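Local coordinates for protein ferritin (Mycoplasma penetrans, PDB 7DIE) that probably oxidises and stores iron as a ferritin, assembling into a 24-subunit shell and binding Fe(III) ions, at residues 6-11 with 121-126; 15-20 with 66-71; 110-115 with 126-131. All blocks are in the same frame, centred on the assembly; numbering follows the deposited sequence. Where two conformers were deposited one is given.

Interaction 1 (6-11 with 121-126); sequences FNKDER and DFETFE
Lys8 and Asp121 bring the two backbones closest, their CA atoms 8.2 Å apart, where the loop leading into helix 10-39 passes the start of helix 122-150. The gap is spanned by the Lys8 side chain. Its bends at chi2 (-56°) and chi3 (-67°) fold the chain over towards helix 122-150, and the ammonium group ends between two carboxylates. Lys8 NZ donates to Asp121 OD1 at 2.8 Å and to Glu123 OE1 at 2.7 Å, so this is a three-residue salt-bridge network. The lysine chain runs nearly at a right angle to the Asp121 side chain. Its nitrogen comes to OD1 from above the carboxylate plane, whereas it meets Glu123 OE1 on the anti side, tilted out of that plane.

Asp121 has a second job as the N-cap of helix 122-150. Thr124 N donates to Asp121 OD1 at 3.0 Å, on the face opposite the one Lys8 uses, and Thr124 OG1 gives a bond of 2.7 Å to Asp121 OD2. The same OD2 takes a weak bond from a water that itself accepts from Asp9 N at 2.9 Å, which adds a solvent link back to the loop. In one of its two conformers Asp9 in turn caps helix 10-39 by accepting from Arg11 N. Glu123 is shared across the subunit boundary, since its OE2 forms a salt bridge with Arg106 of a second subunit, whose guanidinium also donates to Phe6 O.

The buried Asp121 carboxylate is thus gripped on both faces, which should limit its rotation. With Lys8 beside it and the helix N-terminus in front, both carboxylates are probably held anionic, and one lysine ties the N-terminal loop to a helix start and a subunit interface.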
loop_
_atom_site.group_PDB
_atom_site.type_symbol
_atom_site.label_atom_id
_atom_site.label_comp_id
_atom_site.label_asym_id
_atom_site.label_seq_id
_atom_site.Cartn_x
_atom_site.Cartn_y
_atom_site.Cartn_z
ATOM N N PHE A 6 43.996 9.928 -29.687
ATOM C CA PHE A 6 42.880 10.134 -30.608
ATOM C C PHE A 6 43.330 10.812 -31.891
ATOM O O PHE A 6 42.734 10.582 -32.951
ATOM C CB PHE A 6 41.787 10.944 -29.920
ATOM C CG PHE A 6 41.039 10.141 -28.904
ATOM C CD1 PHE A 6 39.970 9.346 -29.299
ATOM C CD2 PHE A 6 41.459 10.110 -27.575
ATOM C CE1 PHE A 6 39.280 8.567 -28.369
ATOM C CE2 PHE A 6 40.773 9.328 -26.639
ATOM C CZ PHE A 6 39.683 8.551 -27.054
ATOM N N ASN A 7 44.375 11.635 -31.810
ATOM C CA ASN A 7 45.025 12.198 -32.993
ATOM C C ASN A 7 44.016 12.859 -33.937
ATOM O O ASN A 7 43.995 12.603 -35.140
ATOM C CB ASN A 7 45.813 11.113 -33.722
ATOM C CG ASN A 7 46.724 11.678 -34.781
ATOM O OD1 ASN A 7 47.406 12.682 -34.559
ATOM N ND2 ASN A 7 46.734 11.047 -35.944
ATOM N N LYS A 8 43.144 13.694 -33.376
ATOM C CA LYS A 8 42.135 14.355 -34.198
ATOM C C LYS A 8 42.802 15.430 -35.047
ATOM O O LYS A 8 43.806 16.017 -34.655
ATOM C CB LYS A 8 41.041 14.985 -33.327
ATOM C CG LYS A 8 40.311 13.991 -32.389
ATOM C CD LYS A 8 39.692 12.809 -33.132
ATOM C CE LYS A 8 38.520 13.223 -34.043
ATOM N NZ LYS A 8 38.042 12.051 -34.829
ATOM N N ASP A 9 42.270 15.669 -36.248
ATOM C CA ASP A 9 42.884 16.707 -37.068
ATOM C C ASP A 9 42.423 18.071 -36.593
ATOM O O ASP A 9 41.226 18.314 -36.399
ATOM C CB ASP A 9 42.595 16.565 -38.561
ATOM C CG ASP A 9 43.577 17.401 -39.406
ATOM O OD1 ASP A 9 43.343 18.622 -39.594
ATOM O OD2 ASP A 9 44.629 16.856 -39.820
ATOM N N GLU A 10 43.388 18.965 -36.427
ATOM C CA GLU A 10 43.118 20.282 -35.857
ATOM C C GLU A 10 42.174 21.121 -36.716
ATOM O O GLU A 10 41.458 21.961 -36.173
ATOM C CB GLU A 10 44.417 21.054 -35.607
ATOM C CG GLU A 10 44.198 22.314 -34.765
ATOM C CD GLU A 10 45.480 22.928 -34.225
ATOM O OE1 GLU A 10 45.785 22.723 -33.024
ATOM O OE2 GLU A 10 46.175 23.622 -35.004
ATOM N N ARG A 11 42.125 20.869 -38.007
ATOM C CA ARG A 11 41.196 21.580 -38.841
ATOM C C ARG A 11 39.746 21.276 -38.483
ATOM O O ARG A 11 38.957 22.166 -38.397
ATOM C CB ARG A 11 41.377 21.211 -40.281
ATOM C CG ARG A 11 42.509 21.931 -40.922
ATOM C CD ARG A 11 42.146 23.364 -41.091
ATOM N NE ARG A 11 43.276 24.046 -41.638
ATOM C CZ ARG A 11 43.205 25.012 -42.540
ATOM N NH1 ARG A 11 44.326 25.546 -42.976
ATOM N NH2 ARG A 11 42.025 25.446 -42.975
ATOM N N ASP A 121 36.486 12.170 -41.048
ATOM C CA ASP A 121 36.371 12.202 -39.591
ATOM C C ASP A 121 34.972 11.689 -39.266
ATOM O O ASP A 121 34.025 12.451 -39.123
ATOM C CB ASP A 121 36.617 13.598 -39.045
ATOM C CG ASP A 121 36.623 13.630 -37.519
ATOM O OD1 ASP A 121 36.253 12.617 -36.889
ATOM O OD2 ASP A 121 37.011 14.655 -36.952
ATOM N N PHE A 122 34.836 10.372 -39.185
ATOM C CA PHE A 122 33.519 9.791 -38.960
ATOM C C PHE A 122 33.064 9.940 -37.524
ATOM O O PHE A 122 31.854 9.919 -37.271
ATOM C CB PHE A 122 33.528 8.327 -39.355
ATOM C CG PHE A 122 33.742 8.127 -40.819
ATOM C CD1 PHE A 122 32.685 8.224 -41.703
ATOM C CD2 PHE A 122 35.023 7.907 -41.320
ATOM C CE1 PHE A 122 32.903 8.066 -43.074
ATOM C CE2 PHE A 122 35.235 7.748 -42.689
ATOM C CZ PHE A 122 34.179 7.832 -43.553
ATOM N N GLU A 123 34.003 10.091 -36.584
ATOM C CA GLU A 123 33.605 10.403 -35.216
ATOM C C GLU A 123 32.888 11.747 -35.156
ATOM O O GLU A 123 31.827 11.868 -34.536
ATOM C CB GLU A 123 34.828 10.384 -34.299
ATOM C CG GLU A 123 35.417 8.970 -34.191
ATOM C CD GLU A 123 36.775 8.911 -33.502
ATOM O OE1 GLU A 123 37.399 9.958 -33.287
ATOM O OE2 GLU A 123 37.208 7.795 -33.164
ATOM N N THR A 124 33.453 12.774 -35.791
ATOM C CA THR A 124 32.800 14.081 -35.767
ATOM C C THR A 124 31.504 14.065 -36.573
ATOM O O THR A 124 30.486 14.632 -36.142
ATOM C CB THR A 124 33.775 15.154 -36.276
ATOM O OG1 THR A 124 34.894 15.221 -35.387
ATOM C CG2 THR A 124 33.108 16.534 -36.305
ATOM N N PHE A 125 31.507 13.396 -37.732
ATOM C CA PHE A 125 30.275 13.278 -38.508
ATOM C C PHE A 125 29.160 12.651 -37.670
ATOM O O PHE A 125 28.020 13.131 -37.681
ATOM C CB PHE A 125 30.527 12.455 -39.780
ATOM C CG PHE A 125 29.296 12.279 -40.651
ATOM C CD1 PHE A 125 28.830 13.323 -41.441
ATOM C CD2 PHE A 125 28.613 11.072 -40.677
ATOM C CE1 PHE A 125 27.714 13.165 -42.238
ATOM C CE2 PHE A 125 27.483 10.901 -41.467
ATOM C CZ PHE A 125 27.030 11.948 -42.251
ATOM N N GLU A 126 29.486 11.599 -36.915
ATOM C CA GLU A 126 28.486 10.925 -36.084
ATOM C C GLU A 126 27.954 11.870 -34.997
ATOM O O GLU A 126 26.742 11.971 -34.773
ATOM C CB GLU A 126 29.109 9.656 -35.482
ATOM C CG GLU A 126 28.124 8.673 -34.808
ATOM C CD GLU A 126 27.533 9.200 -33.480
ATOM O OE1 GLU A 126 28.248 9.921 -32.736
ATOM O OE2 GLU A 126 26.347 8.876 -33.181
HETATM O O HOH W 1 39.692 14.500 -37.070
#

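Interaction 2 (15-20 with 66-71); sequences LVSKHY and KYMMKV
Val16 meets Met68 where helix 10-39 runs antiparallel to helix 43-70, near the N-terminal end of helix 10-39 and the C-terminal end of helix 43-70. The tight part is the valine against the thioether. Val16 CG1 sits anti to the backbone N (chi1 173°), which turns it onto the methionine chain, 3.8 Å from Met68 CG and 3.9 Å from Met68 SD; the valine and the methionine lie alongside, heading opposite ways. From there the fit slackens. A bend at chi3 (83°) swings the Met68 methyl towards Ser17, but CE stays 4.2 Å from Ser17 CB. Val16 CG1 only reaches the edge of the Tyr67 ring, at 4.5 Å from CD2.

No hydrogen bond crosses between the segments. The polar tips look elsewhere, Ser17 OG accepting from Lys76 N and Tyr67 OH pairing with Thr124 OG1. Lys18 and Lys66 lie on the solvent side and leave the seam entirely to the apolar groups. The segment axes stay 11.1 Å apart, a wide spacing bridged by Val16 and Met68 together. This is the packing of neighbouring antiparallel helices in the ferritin four-helix bundle, here towards one end and away from the iron centre.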
loop_
_atom_site.group_PDB
_atom_site.type_symbol
_atom_site.label_atom_id
_atom_site.label_comp_id
_atom_site.label_asym_id
_atom_site.label_seq_id
_atom_site.Cartn_x
_atom_site.Cartn_y
_atom_site.Cartn_z
ATOM N N LEU A 15 36.773 23.535 -36.432
ATOM C CA LEU A 15 35.397 23.723 -36.890
ATOM C C LEU A 15 34.390 23.361 -35.802
ATOM O O LEU A 15 33.334 23.992 -35.694
ATOM C CB LEU A 15 35.121 22.872 -38.134
ATOM C CG LEU A 15 35.722 23.403 -39.438
ATOM C CD1 LEU A 15 35.420 22.433 -40.567
ATOM C CD2 LEU A 15 35.153 24.773 -39.753
ATOM N N VAL A 16 34.670 22.316 -35.021
ATOM C CA VAL A 16 33.777 21.982 -33.907
ATOM C C VAL A 16 33.768 23.120 -32.897
ATOM O O VAL A 16 32.714 23.546 -32.413
ATOM C CB VAL A 16 34.195 20.653 -33.253
ATOM C CG1 VAL A 16 33.360 20.402 -31.993
ATOM C CG2 VAL A 16 34.039 19.483 -34.235
ATOM N N SER A 17 34.957 23.619 -32.559
ATOM C CA SER A 17 35.094 24.766 -31.678
ATOM C C SER A 17 34.372 25.985 -32.242
ATOM O O SER A 17 33.695 26.716 -31.510
ATOM C CB SER A 17 36.596 25.024 -31.486
ATOM O OG SER A 17 36.913 25.580 -30.249
ATOM N N LYS A 18 34.492 26.221 -33.548
ATOM C CA LYS A 18 33.783 27.349 -34.142
ATOM C C LYS A 18 32.280 27.158 -34.045
ATOM O O LYS A 18 31.537 28.113 -33.799
ATOM C CB LYS A 18 34.194 27.532 -35.605
ATOM C CG LYS A 18 33.409 28.648 -36.294
ATOM C CD LYS A 18 33.801 28.824 -37.749
ATOM C CE LYS A 18 33.171 30.085 -38.328
ATOM N NZ LYS A 18 33.543 30.299 -39.751
ATOM N N HIS A 19 31.805 25.934 -34.243
ATOM C CA HIS A 19 30.368 25.751 -34.124
ATOM C C HIS A 19 29.893 25.970 -32.684
ATOM O O HIS A 19 28.792 26.494 -32.463
ATOM C CB HIS A 19 29.941 24.377 -34.612
ATOM C CG HIS A 19 28.461 24.224 -34.569
ATOM N ND1 HIS A 19 27.625 24.994 -35.353
ATOM C CD2 HIS A 19 27.662 23.511 -33.744
ATOM C CE1 HIS A 19 26.372 24.719 -35.045
ATOM N NE2 HIS A 19 26.368 23.822 -34.075
ATOM N N TYR A 20 30.697 25.580 -31.690
ATOM C CA TYR A 20 30.360 25.948 -30.311
ATOM C C TYR A 20 30.167 27.455 -30.188
ATOM O O TYR A 20 29.193 27.929 -29.582
ATOM C CB TYR A 20 31.450 25.459 -29.347
ATOM C CG TYR A 20 31.153 25.735 -27.869
ATOM C CD1 TYR A 20 31.316 27.000 -27.332
ATOM C CD2 TYR A 20 30.748 24.713 -27.020
ATOM C CE1 TYR A 20 31.049 27.262 -25.993
ATOM C CE2 TYR A 20 30.494 24.954 -25.663
ATOM C CZ TYR A 20 30.650 26.236 -25.158
ATOM O OH TYR A 20 30.395 26.517 -23.821
ATOM N N LYS A 66 31.504 18.200 -24.422
ATOM C CA LYS A 66 31.692 16.811 -23.996
ATOM C C LYS A 66 32.370 15.990 -25.073
ATOM O O LYS A 66 33.209 15.130 -24.778
ATOM C CB LYS A 66 30.341 16.171 -23.653
ATOM C CG LYS A 66 29.724 16.621 -22.316
ATOM C CD LYS A 66 28.638 15.625 -21.843
ATOM C CE LYS A 66 27.651 16.263 -20.859
ATOM N NZ LYS A 66 26.225 15.792 -21.015
ATOM N N TYR A 67 31.991 16.218 -26.328
ATOM C CA TYR A 67 32.636 15.518 -27.434
ATOM C C TYR A 67 34.109 15.897 -27.540
ATOM O O TYR A 67 34.970 15.026 -27.708
ATOM C CB TYR A 67 31.921 15.823 -28.758
ATOM C CG TYR A 67 32.679 15.245 -29.955
ATOM C CD1 TYR A 67 32.855 13.871 -30.092
ATOM C CD2 TYR A 67 33.239 16.077 -30.929
ATOM C CE1 TYR A 67 33.571 13.328 -31.175
ATOM C CE2 TYR A 67 33.960 15.547 -32.008
ATOM C CZ TYR A 67 34.128 14.178 -32.124
ATOM O OH TYR A 67 34.829 13.651 -33.200
ATOM N N MET A 68 34.425 17.194 -27.453
ATOM C CA MET A 68 35.824 17.584 -27.547
ATOM C C MET A 68 36.649 16.908 -26.460
ATOM O O MET A 68 37.753 16.426 -26.728
ATOM C CB MET A 68 35.952 19.110 -27.502
ATOM C CG MET A 68 35.307 19.750 -28.739
ATOM S SD MET A 68 35.768 21.472 -29.078
ATOM C CE MET A 68 37.334 21.215 -29.949
ATOM N N MET A 69 36.109 16.815 -25.238
ATOM C CA MET A 69 36.835 16.138 -24.163
ATOM C C MET A 69 37.010 14.650 -24.449
ATOM O O MET A 69 38.059 14.078 -24.126
ATOM C CB MET A 69 36.116 16.342 -22.820
ATOM C CG MET A 69 36.169 17.801 -22.310
ATOM S SD MET A 69 35.396 17.960 -20.676
ATOM C CE MET A 69 33.724 17.542 -21.048
ATOM N N LYS A 70 35.994 14.002 -25.039
ATOM C CA LYS A 70 36.120 12.585 -25.402
ATOM C C LYS A 70 37.329 12.350 -26.297
ATOM O O LYS A 70 38.009 11.322 -26.184
ATOM C CB LYS A 70 34.862 12.090 -26.125
ATOM C CG LYS A 70 33.623 11.887 -25.242
ATOM C CD LYS A 70 33.815 10.719 -24.286
ATOM C CE LYS A 70 32.662 10.594 -23.285
ATOM N NZ LYS A 70 32.986 9.575 -22.237
ATOM N N VAL A 71 37.609 13.287 -27.196
ATOM C CA VAL A 71 38.709 13.117 -28.134
ATOM C C VAL A 71 39.895 14.025 -27.785
ATOM O O VAL A 71 40.732 14.307 -28.646
ATOM C CB VAL A 71 38.236 13.316 -29.585
ATOM C CG1 VAL A 71 37.263 12.194 -29.980
ATOM C CG2 VAL A 71 37.557 14.666 -29.770
#

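Interaction 3 (110-115 with 126-131); sequences KNVTEI and ERMQWF
Thr113 and Met128 have CA atoms just 5.9 Å apart, where helix 91-118 and helix 122-150 run antiparallel, their segment axes 9.4 Å apart with 154° between their directions. They are the second helical hairpin of the ferritin four-helix bundle, joined by a short turn.

Met128 is the largest contributor to the seam. Bends at chi2 (-53°) and chi3 (-62°) curl its chain back over Val112 and Thr113 instead of letting it stretch away. Its SD comes within 4.0 Å of Val112 CG1, the valine crossing the methionine at about a right angle, while CE rests 4.1 Å from Val112 CB. Thr113 presses its hydroxyl against the base of the same chain, OG1 lying 3.3 Å from Met128 CB. That oxygen is not left without a polar partner, because OG1 is also hydrogen-bonded to Val109 O one turn earlier in its own helix.

The other branch of Thr113 serves Gln129, whose chain starts away from helix 91-118 but doubles back through a bend at chi2. The amide nitrogen NE2, hydrogen-bonded to Phe125 O, ends 3.9 Å from the Thr113 CG2 methyl.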
loop_
_atom_site.group_PDB
_atom_site.type_symbol
_atom_site.label_atom_id
_atom_site.label_comp_id
_atom_site.label_asym_id
_atom_site.label_seq_id
_atom_site.Cartn_x
_atom_site.Cartn_y
_atom_site.Cartn_z
ATOM N N LYS A 110 25.584 22.366 -40.959
ATOM C CA LYS A 110 25.770 21.715 -42.251
ATOM C C LYS A 110 27.234 21.750 -42.679
ATOM O O LYS A 110 27.750 20.766 -43.227
ATOM C CB LYS A 110 24.880 22.383 -43.302
ATOM C CG LYS A 110 24.870 21.709 -44.678
ATOM C CD LYS A 110 23.883 22.434 -45.602
ATOM C CE LYS A 110 23.628 21.699 -46.904
ATOM N NZ LYS A 110 24.880 21.438 -47.652
ATOM N N ASN A 111 27.922 22.875 -42.435
ATOM C CA ASN A 111 29.322 22.995 -42.845
ATOM C C ASN A 111 30.202 22.006 -42.095
ATOM O O ASN A 111 31.004 21.288 -42.703
ATOM C CB ASN A 111 29.833 24.421 -42.622
ATOM C CG ASN A 111 31.208 24.650 -43.238
ATOM O OD1 ASN A 111 31.417 24.381 -44.423
ATOM N ND2 ASN A 111 32.153 25.132 -42.435
ATOM N N VAL A 112 30.075 21.963 -40.767
ATOM C CA VAL A 112 30.884 21.028 -39.987
ATOM C C VAL A 112 30.556 19.596 -40.375
ATOM O O VAL A 112 31.441 18.738 -40.469
ATOM C CB VAL A 112 30.678 21.252 -38.474
ATOM C CG1 VAL A 112 31.583 20.288 -37.690
ATOM C CG2 VAL A 112 30.983 22.712 -38.100
ATOM N N THR A 113 29.276 19.312 -40.603
ATOM C CA THR A 113 28.885 17.966 -40.990
ATOM C C THR A 113 29.534 17.584 -42.314
ATOM O O THR A 113 30.163 16.528 -42.433
ATOM C CB THR A 113 27.358 17.883 -41.082
ATOM O OG1 THR A 113 26.796 18.148 -39.788
ATOM C CG2 THR A 113 26.923 16.500 -41.563
ATOM N N GLU A 114 29.413 18.455 -43.316
ATOM C CA GLU A 114 29.951 18.146 -44.635
ATOM C C GLU A 114 31.473 18.021 -44.606
ATOM O O GLU A 114 32.042 17.080 -45.177
ATOM C CB GLU A 114 29.527 19.220 -45.629
ATOM C CG GLU A 114 30.026 18.934 -47.030
ATOM C CD GLU A 114 29.599 19.993 -48.040
ATOM O OE1 GLU A 114 29.826 19.770 -49.245
ATOM O OE2 GLU A 114 29.030 21.030 -47.637
ATOM N N ILE A 115 32.152 18.968 -43.957
ATOM C CA ILE A 115 33.611 18.948 -43.967
ATOM C C ILE A 115 34.133 17.764 -43.163
ATOM O O ILE A 115 35.103 17.116 -43.560
ATOM C CB ILE A 115 34.193 20.289 -43.466
ATOM C CG1 ILE A 115 33.691 21.461 -44.313
ATOM C CG2 ILE A 115 35.731 20.273 -43.490
ATOM C CD1 ILE A 115 33.778 21.219 -45.802
ATOM N N GLU A 126 29.486 11.599 -36.915
ATOM C CA GLU A 126 28.486 10.925 -36.084
ATOM C C GLU A 126 27.954 11.870 -34.997
ATOM O O GLU A 126 26.742 11.971 -34.773
ATOM C CB GLU A 126 29.109 9.656 -35.482
ATOM C CG GLU A 126 28.124 8.673 -34.808
ATOM C CD GLU A 126 27.533 9.200 -33.480
ATOM O OE1 GLU A 126 28.248 9.921 -32.736
ATOM O OE2 GLU A 126 26.347 8.876 -33.181
ATOM N N ARG A 127 28.851 12.587 -34.320
ATOM C CA ARG A 127 28.416 13.519 -33.280
ATOM C C ARG A 127 27.553 14.636 -33.858
ATOM O O ARG A 127 26.635 15.132 -33.191
ATOM C CB ARG A 127 29.638 14.096 -32.538
ATOM C CG ARG A 127 29.340 15.322 -31.627
ATOM C CD ARG A 127 28.543 14.941 -30.338
ATOM N NE ARG A 127 27.169 14.510 -30.633
ATOM C CZ ARG A 127 26.323 14.005 -29.735
ATOM N NH1 ARG A 127 26.692 13.899 -28.463
ATOM N NH2 ARG A 127 25.105 13.613 -30.106
ATOM N N MET A 128 27.788 15.015 -35.107
ATOM C CA MET A 128 27.008 16.096 -35.697
ATOM C C MET A 128 25.597 15.679 -36.072
ATOM O O MET A 128 24.758 16.561 -36.289
ATOM C CB MET A 128 27.728 16.661 -36.935
ATOM C CG MET A 128 29.033 17.410 -36.584
ATOM S SD MET A 128 28.839 18.712 -35.322
ATOM C CE MET A 128 27.700 19.850 -36.113
ATOM N N GLN A 129 25.296 14.375 -36.128
ATOM C CA GLN A 129 23.964 13.958 -36.568
ATOM C C GLN A 129 22.874 14.468 -35.630
ATOM O O GLN A 129 21.793 14.857 -36.084
ATOM C CB GLN A 129 23.894 12.434 -36.696
ATOM C CG GLN A 129 24.809 11.871 -37.802
ATOM C CD GLN A 129 24.670 12.638 -39.103
ATOM O OE1 GLN A 129 23.629 12.588 -39.741
ATOM N NE2 GLN A 129 25.723 13.364 -39.496
ATOM N N TRP A 130 23.139 14.487 -34.321
ATOM C CA TRP A 130 22.164 15.059 -33.392
ATOM C C TRP A 130 21.852 16.505 -33.754
ATOM O O TRP A 130 20.704 16.953 -33.650
ATOM C CB TRP A 130 22.686 14.982 -31.947
ATOM C CG TRP A 130 21.681 15.523 -30.939
ATOM C CD1 TRP A 130 20.715 14.800 -30.282
ATOM C CD2 TRP A 130 21.513 16.887 -30.520
ATOM N NE1 TRP A 130 19.979 15.628 -29.465
ATOM C CE2 TRP A 130 20.438 16.913 -29.602
ATOM C CE3 TRP A 130 22.167 18.090 -30.825
ATOM C CZ2 TRP A 130 20.002 18.091 -28.993
ATOM C CZ3 TRP A 130 21.727 19.263 -30.219
ATOM C CH2 TRP A 130 20.654 19.251 -29.313
ATOM N N PHE A 131 22.871 17.248 -34.177
ATOM C CA PHE A 131 22.725 18.663 -34.494
ATOM C C PHE A 131 22.037 18.865 -35.825
ATOM O O PHE A 131 21.292 19.834 -35.992
ATOM C CB PHE A 131 24.108 19.333 -34.513
ATOM C CG PHE A 131 24.742 19.416 -33.172
ATOM C CD1 PHE A 131 25.466 18.346 -32.666
ATOM C CD2 PHE A 131 24.597 20.564 -32.393
ATOM C CE1 PHE A 131 26.050 18.417 -31.407
ATOM C CE2 PHE A 131 25.192 20.641 -31.113
ATOM C CZ PHE A 131 25.906 19.571 -30.626
#

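All three contacts gather towards one end of the four-helix bundle and all are largely buried, but their chemistry differs with place. Interactions 2 and 3 are seams between antiparallel helices, each carried by a methionine, one within each hairpin; interaction 3 is the more closely spaced. Interaction 1, at the chain's N-terminal end and a subunit boundary, is ionic instead. It shares helix 10-39 with interaction 2 and helix 122-150, including Glu126, with interaction 3. The contacts also touch directly: Phe125 packs on Thr113 between interactions 1 and 3, and Leu15 and His19 of interaction 2 lean on Val112 of interaction 3, joining the two hairpins.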